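Local coordinates for protein SSD1 (PDB 7AM1), which binds mRNA through its untranslated regions to repress translation, as a pseudonuclease of the RNase II family that has lost enzymatic activity, at residues Y354-T359 / S450-L455; G393-D398 / G468-S473; F746-P751 / L904-L909. One frame throughout, in Å; residues are numbered along the deposited sequence.

Interaction 1. Residues Y354-T359 / S450-L455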
# COMPACT_ATOMS: atom_id res chain seq x y z
N TYR A 354 25.50 -30.84 -12.18
CA TYR A 354 26.16 -29.59 -12.54
C TYR A 354 25.99 -28.49 -11.50
O TYR A 354 26.67 -27.46 -11.61
CB TYR A 354 25.64 -29.09 -13.89
N ARG A 355 25.11 -28.66 -10.52
CA ARG A 355 24.83 -27.59 -9.57
C ARG A 355 25.87 -27.57 -8.46
O ARG A 355 26.36 -28.61 -8.02
CB ARG A 355 23.43 -27.77 -8.97
CG ARG A 355 22.35 -27.97 -10.01
CD ARG A 355 20.95 -27.90 -9.41
NE ARG A 355 19.97 -27.51 -10.42
CZ ARG A 355 19.31 -26.35 -10.43
NH1 ARG A 355 19.49 -25.45 -9.47
NH2 ARG A 355 18.45 -26.10 -11.41
N ARG A 356 26.21 -26.36 -8.00
CA ARG A 356 27.09 -26.24 -6.85
C ARG A 356 26.38 -26.84 -5.64
O ARG A 356 25.25 -26.47 -5.32
CB ARG A 356 27.45 -24.78 -6.58
CG ARG A 356 28.40 -24.60 -5.39
CD ARG A 356 29.04 -23.21 -5.36
NE ARG A 356 29.81 -23.00 -4.13
CZ ARG A 356 30.32 -21.83 -3.75
NH1 ARG A 356 30.15 -20.75 -4.49
NH2 ARG A 356 31.00 -21.75 -2.61
N ASN A 357 27.04 -27.78 -4.98
CA ASN A 357 26.40 -28.60 -3.96
C ASN A 357 26.67 -28.02 -2.58
O ASN A 357 27.82 -27.85 -2.18
CB ASN A 357 26.88 -30.05 -4.05
CG ASN A 357 26.04 -30.98 -3.20
OD1 ASN A 357 26.08 -30.91 -1.97
ND2 ASN A 357 25.27 -31.84 -3.85
N PHE A 358 25.59 -27.71 -1.85
CA PHE A 358 25.67 -27.24 -0.47
C PHE A 358 24.98 -28.23 0.48
O PHE A 358 24.43 -27.82 1.50
CB PHE A 358 25.02 -25.86 -0.31
CG PHE A 358 25.71 -24.75 -1.06
CD1 PHE A 358 26.90 -24.21 -0.58
CD2 PHE A 358 25.15 -24.23 -2.21
CE1 PHE A 358 27.53 -23.18 -1.26
CE2 PHE A 358 25.78 -23.20 -2.90
CZ PHE A 358 26.96 -22.67 -2.43
N THR A 359 25.01 -29.52 0.16
CA THR A 359 24.25 -30.49 0.94
C THR A 359 25.06 -31.14 2.06
O THR A 359 24.47 -31.81 2.92
CB THR A 359 23.70 -31.60 0.03
OG1 THR A 359 24.78 -32.31 -0.58
CG2 THR A 359 22.79 -31.02 -1.04
N SER A 450 21.61 -19.41 -6.10
CA SER A 450 22.32 -18.88 -4.94
C SER A 450 23.17 -17.68 -5.32
O SER A 450 23.73 -17.62 -6.42
CB SER A 450 23.21 -19.95 -4.32
OG SER A 450 22.45 -21.05 -3.86
N VAL A 451 23.24 -16.73 -4.39
CA VAL A 451 24.19 -15.62 -4.44
C VAL A 451 25.05 -15.73 -3.19
O VAL A 451 24.55 -15.62 -2.06
CB VAL A 451 23.48 -14.26 -4.51
CG1 VAL A 451 24.49 -13.13 -4.47
CG2 VAL A 451 22.62 -14.17 -5.77
N VAL A 452 26.35 -15.97 -3.38
CA VAL A 452 27.28 -16.24 -2.29
C VAL A 452 28.29 -15.10 -2.22
O VAL A 452 29.02 -14.86 -3.19
CB VAL A 452 27.98 -17.59 -2.47
CG1 VAL A 452 28.93 -17.87 -1.31
CG2 VAL A 452 26.94 -18.70 -2.59
N TYR A 453 28.32 -14.39 -1.10
CA TYR A 453 29.25 -13.29 -0.89
C TYR A 453 30.43 -13.77 -0.06
O TYR A 453 30.24 -14.42 0.97
CB TYR A 453 28.57 -12.11 -0.20
CG TYR A 453 27.36 -11.58 -0.94
CD1 TYR A 453 27.51 -10.69 -2.00
CD2 TYR A 453 26.07 -11.96 -0.58
CE1 TYR A 453 26.42 -10.20 -2.68
CE2 TYR A 453 24.97 -11.47 -1.27
CZ TYR A 453 25.15 -10.58 -2.30
OH TYR A 453 24.06 -10.10 -2.99
N THR A 454 31.64 -13.45 -0.52
CA THR A 454 32.86 -13.61 0.28
C THR A 454 33.19 -12.27 0.91
O THR A 454 33.27 -11.25 0.21
CB THR A 454 34.02 -14.10 -0.59
OG1 THR A 454 33.71 -15.40 -1.12
CG2 THR A 454 35.29 -14.20 0.23
N LEU A 455 33.33 -12.26 2.23
CA LEU A 455 33.46 -11.02 2.99
C LEU A 455 34.78 -10.98 3.75
O LEU A 455 35.25 -12.01 4.25
CB LEU A 455 32.31 -10.87 4.00
CG LEU A 455 30.91 -11.14 3.47
CD1 LEU A 455 29.91 -11.09 4.61
CD2 LEU A 455 30.54 -10.14 2.39

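Interaction 2. Residues G393-D398 / G468-S473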
# COMPACT_ATOMS: atom_id res chain seq x y z
N GLY A 393 26.02 -17.20 2.18
CA GLY A 393 25.30 -17.82 1.08
C GLY A 393 23.83 -17.51 1.16
O GLY A 393 23.21 -17.63 2.21
N CYS A 394 23.26 -17.09 0.02
CA CYS A 394 21.86 -16.70 -0.08
C CYS A 394 21.20 -17.56 -1.15
O CYS A 394 21.57 -17.49 -2.32
CB CYS A 394 21.74 -15.21 -0.41
SG CYS A 394 22.67 -14.17 0.74
N HIS A 395 20.23 -18.37 -0.74
CA HIS A 395 19.67 -19.43 -1.57
C HIS A 395 18.18 -19.21 -1.77
O HIS A 395 17.45 -19.01 -0.80
CB HIS A 395 19.91 -20.81 -0.95
CG HIS A 395 21.29 -21.00 -0.40
ND1 HIS A 395 22.40 -21.20 -1.19
CD2 HIS A 395 21.74 -21.02 0.88
CE1 HIS A 395 23.47 -21.33 -0.43
NE2 HIS A 395 23.10 -21.23 0.83
N VAL A 396 17.74 -19.26 -3.03
CA VAL A 396 16.35 -19.08 -3.41
C VAL A 396 15.88 -20.32 -4.16
O VAL A 396 16.60 -20.84 -5.02
CB VAL A 396 16.16 -17.82 -4.28
CG1 VAL A 396 14.71 -17.69 -4.71
CG2 VAL A 396 16.64 -16.58 -3.54
N VAL A 397 14.68 -20.79 -3.83
CA VAL A 397 14.10 -21.93 -4.55
C VAL A 397 14.14 -21.67 -6.05
O VAL A 397 13.72 -20.61 -6.52
CB VAL A 397 12.67 -22.20 -4.06
CG1 VAL A 397 12.01 -23.27 -4.93
CG2 VAL A 397 12.68 -22.63 -2.60
N ASP A 398 14.63 -22.65 -6.80
CA ASP A 398 14.73 -22.55 -8.26
C ASP A 398 13.42 -23.04 -8.87
O ASP A 398 13.32 -24.11 -9.47
CB ASP A 398 15.93 -23.35 -8.76
CG ASP A 398 16.21 -23.14 -10.25
OD1 ASP A 398 15.39 -22.51 -10.95
OD2 ASP A 398 17.28 -23.60 -10.71
N GLY A 468 24.97 -18.55 -9.17
CA GLY A 468 24.82 -19.74 -10.00
C GLY A 468 23.74 -20.66 -9.47
O GLY A 468 23.09 -20.38 -8.46
N GLU A 469 23.55 -21.76 -10.20
CA GLU A 469 22.62 -22.81 -9.79
C GLU A 469 23.26 -23.68 -8.72
O GLU A 469 24.47 -23.93 -8.73
CB GLU A 469 22.22 -23.65 -11.00
CG GLU A 469 21.47 -22.84 -12.07
CD GLU A 469 21.23 -23.63 -13.34
OE1 GLU A 469 20.15 -23.45 -13.95
OE2 GLU A 469 22.10 -24.43 -13.71
N SER A 470 22.43 -24.15 -7.79
CA SER A 470 22.93 -24.84 -6.61
C SER A 470 21.92 -25.86 -6.13
O SER A 470 20.82 -25.99 -6.67
CB SER A 470 23.25 -23.84 -5.49
OG SER A 470 22.09 -23.08 -5.16
N THR A 471 22.31 -26.59 -5.09
CA THR A 471 21.46 -27.54 -4.40
C THR A 471 21.77 -27.41 -2.91
O THR A 471 22.95 -27.38 -2.53
CB THR A 471 21.72 -28.98 -4.87
OG1 THR A 471 21.47 -29.07 -6.28
CG2 THR A 471 20.84 -29.97 -4.13
N ILE A 472 20.73 -27.33 -2.09
CA ILE A 472 20.89 -27.18 -0.65
C ILE A 472 20.11 -28.28 0.04
O ILE A 472 19.21 -28.90 -0.52
CB ILE A 472 20.44 -25.79 -0.13
CG1 ILE A 472 18.92 -25.61 -0.28
CG2 ILE A 472 21.19 -24.69 -0.86
CD1 ILE A 472 18.38 -24.36 0.40
N SER A 473 20.48 -28.53 1.30
CA SER A 473 19.74 -29.41 2.20
C SER A 473 19.78 -28.74 3.56
O SER A 473 20.73 -28.91 4.32
CB SER A 473 20.35 -30.81 2.25
OG SER A 473 19.55 -31.67 3.05

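Interaction 3. Residues F746-P751 / L904-L909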
# COMPACT_ATOMS: atom_id res chain seq x y z
N PHE A 746 -7.87 19.43 10.46
CA PHE A 746 -6.48 19.08 10.69
C PHE A 746 -6.35 17.57 10.65
O PHE A 746 -7.30 16.85 10.95
CB PHE A 746 -5.95 19.65 12.01
CG PHE A 746 -6.73 19.22 13.24
CD1 PHE A 746 -7.89 19.88 13.61
CD2 PHE A 746 -6.27 18.18 14.03
CE1 PHE A 746 -8.60 19.51 14.75
CE2 PHE A 746 -6.98 17.79 15.17
CZ PHE A 746 -8.14 18.46 15.53
N ASP A 747 -5.16 17.11 10.28
CA ASP A 747 -4.87 15.69 10.19
C ASP A 747 -4.18 15.21 11.46
O ASP A 747 -3.32 15.91 12.02
CB ASP A 747 -4.00 15.39 8.97
CG ASP A 747 -4.68 15.77 7.66
OD1 ASP A 747 -5.93 15.84 7.65
OD2 ASP A 747 -3.96 15.99 6.66
N VAL A 748 -4.56 14.02 11.91
CA VAL A 748 -3.94 13.37 13.05
C VAL A 748 -3.51 11.99 12.59
O VAL A 748 -4.12 11.40 11.69
CB VAL A 748 -4.88 13.28 14.27
CG1 VAL A 748 -5.27 14.67 14.76
CG2 VAL A 748 -6.13 12.48 13.91
N PHE A 749 -2.46 11.46 13.21
CA PHE A 749 -2.09 10.08 12.98
C PHE A 749 -1.93 9.40 14.33
O PHE A 749 -1.66 10.03 15.35
CB PHE A 749 -0.83 9.94 12.12
CG PHE A 749 0.42 10.45 12.76
CD1 PHE A 749 0.64 11.81 12.89
CD2 PHE A 749 1.39 9.57 13.20
CE1 PHE A 749 1.80 12.28 13.47
CE2 PHE A 749 2.55 10.03 13.79
CZ PHE A 749 2.75 11.39 13.92
N ILE A 750 -2.16 8.09 14.32
CA ILE A 750 -2.19 7.29 15.54
C ILE A 750 -1.24 6.13 15.28
O ILE A 750 -1.65 5.13 14.66
CB ILE A 750 -3.63 6.83 15.85
CG1 ILE A 750 -4.60 8.01 15.72
CG2 ILE A 750 -3.70 6.24 17.25
CD1 ILE A 750 -6.07 7.64 15.79
N PRO A 751 0.02 6.22 15.69
CA PRO A 751 0.98 5.15 15.34
C PRO A 751 0.57 3.79 15.85
O PRO A 751 0.94 2.77 15.24
CB PRO A 751 2.29 5.63 15.97
CG PRO A 751 2.14 7.10 16.11
CD PRO A 751 0.68 7.34 16.38
N LEU A 904 -13.48 4.96 8.70
CA LEU A 904 -12.88 5.48 9.91
C LEU A 904 -13.11 6.98 9.99
O LEU A 904 -12.94 7.69 9.00
CB LEU A 904 -11.39 5.17 9.95
CG LEU A 904 -11.02 3.69 9.93
CD1 LEU A 904 -9.54 3.51 9.60
CD2 LEU A 904 -11.37 3.06 11.28
N THR A 905 -13.50 7.44 11.17
CA THR A 905 -13.73 8.86 11.39
C THR A 905 -13.14 9.24 12.74
O THR A 905 -13.09 8.43 13.67
CB THR A 905 -15.23 9.21 11.36
OG1 THR A 905 -15.92 8.49 12.39
CG2 THR A 905 -15.86 8.88 10.01
N VAL A 906 -12.71 10.50 12.84
CA VAL A 906 -12.10 11.01 14.06
C VAL A 906 -12.73 12.35 14.41
O VAL A 906 -13.13 13.12 13.53
CB VAL A 906 -10.57 11.16 13.93
CG1 VAL A 906 -9.91 9.80 13.87
CG2 VAL A 906 -10.22 12.00 12.71
N ARG A 907 -12.81 12.62 15.71
CA ARG A 907 -13.27 13.89 16.24
C ARG A 907 -12.39 14.29 17.41
O ARG A 907 -11.93 13.43 18.18
CB ARG A 907 -14.74 13.81 16.69
CG ARG A 907 -15.70 13.49 15.57
CD ARG A 907 -17.03 12.99 16.10
NE ARG A 907 -18.13 13.42 15.24
CZ ARG A 907 -19.41 13.44 15.60
NH1 ARG A 907 -19.77 13.06 16.82
NH2 ARG A 907 -20.32 13.86 14.74
N ALA A 908 -12.15 15.59 17.55
CA ALA A 908 -11.48 16.11 18.73
C ALA A 908 -12.42 16.08 19.92
O ALA A 908 -13.60 16.40 19.81
CB ALA A 908 -10.99 17.54 18.50
N LEU A 909 -11.87 15.68 21.07
CA LEU A 909 -12.57 15.79 22.34
C LEU A 909 -12.78 17.27 22.65
O LEU A 909 -11.88 18.09 22.47
CB LEU A 909 -11.75 15.12 23.44
CG LEU A 909 -12.33 15.01 24.84
CD1 LEU A 909 -13.48 14.02 24.86
CD2 LEU A 909 -11.27 14.62 25.86

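Interaction 1. Residues Y354-T359 / S450-L455
F358 reaches from Y354-T359 to meet V452 and S450 on S450-L455, and the ring's far corner makes the closest touches. CZ comes within 4.0 Å of V452 CG2, an apolar touch in which the two side chains slide past each other in opposite directions. The neighbouring ring atom, F358 CE2, lies 4.1 Å from S450 OG. Both partners approach the ring obliquely.

The first torsions account for this. F358 sets CG anti to its carbonyl carbon (chi1 -65°), which carries the ring out to the second strand. V452 has CG1 anti to its backbone N (chi1 -179°); CG2 is then the branch turned to the ring.

R356 comes alongside in an extended form, with its guanidinium beyond the phenyl group. F358 CZ sits 3.3 Å above the plane of that guanidinium, offset toward the rim, and R356 NH1 ends 4.3 Å from V452 CG2. Ring, guanidinium and methyl thus gather at one point. The cation also makes a cation-pi contact with W466 and a long, weak ion pair with E391. S450 OG probably hydrogen-bonds to H395 ND1 and, at a doubtfully short distance, to S470 OG, so the serine presents a satisfied hydroxyl to the phenyl ring.

Just past the ring the chain turns: T359 N donates to N357 OD1 at 2.8 Å, an Asx turn, with the donor above the carbonyl plane.

In the RNB-domain sheet, strand 356-358 is an outermost strand and runs parallel to 462-472, which separates it from 446-456. The short segments cross at 76° with their axes 10.8 Å apart, so these side chains reach over the intervening strand. Helix 544-568 packs on V451 and Y453 of strand 446-456.

Interaction 2. Residues G393-D398 / G468-S473
H395 and I472 bury the most surface here, and they meet as a CH-pi contact. I472 CG2 stands over one face of the imidazole, 3.8 Å from the ring centroid and 17° off its normal, with H395 ND1 and CG the nearest ring atoms. I472 CD1 adds a touch on H395 CB at 4.1 Å. The isoleucine holds CG1 between its backbone N and carbonyl carbon (chi1 67°), which turns CG2 to the ring. The backbone of G393 lies over the opposite face of the imidazole.

Both ring nitrogens are engaged, ND1 with S450 OG and NE2 with H381 ND1, which fixes the ring's rotation. With an alanine at H395, S450 OG and H381 ND1 would probably each lose the bond to the imidazole, and the I472 methyl the ring face it rests on.

D398 is the third contributor. Its OD2 lies 4.3 Å from E469 OE1, two like charges side by side. D398 is salt-bridged to K677 through OD1 and to R355 through OD2, while E469 has a weak hydrogen bond to H681. The chemistry is therefore divided: a CH-pi contact on a hydrogen-bonded imidazole at one end, and at the other an acidic pair whose repulsion K677 and R355 probably offset.

Interaction 3. Residues F746-P751 / L904-L909
F746 and V748 on one strand face A908 and V906 on the other, in a contact made wholly of apolar side chains. F746 is worth following outward. Its CB leaves the backbone pointing neither at the second strand nor away from it, and lies well short of A908. CG falls between the backbone N and the carbonyl carbon (chi1 58°), and from there the ring swings over toward 904-909. Along one side, CD2 and CE2 run beside V748 of the same strand, with CE2 3.6 Å from V748 CG1. The tip, CZ, completes the reach at 4.2 Å from A908 CB, with the methyl at the ring's edge near its plane.

Next to this, V748 CG2 meets V906 CG2 at 4.3 Å, both valines pointing their CB at each other's strand.

The strands 745-750 and 903-908 are not neighbours in their five-stranded antiparallel sheet: 732-741 and 888-896 come between. V906 also touches V759 of strand 755-760 and I891 of 888-896, and F746 touches V759 and I889. Such packing across the interior, with strand order 3-2-1-4-5, is consistent with an OB-fold barrel like the C-terminal S1 domain of RNase II relatives.

Interactions 1 and 2 form one neighbourhood, their centres 7 Å apart. Their segments alternate along the chain, and all four strands belong to the mixed RNB-domain sheet, where 356-358, 462-472, 446-456 and 389-397 lie in that order. Each contact skips one strand, so the two interlock, and they touch at S450, probably through hydrogen bonds. Interaction 3 comes later in the chain and lies on the opposite side of its centre, about 51 and 48 Å from the other two between centres, in the separate C-terminal antiparallel sheet. The three contacts thus help build the cores of two distinct domains of this RNase II-like RNA-binding protein.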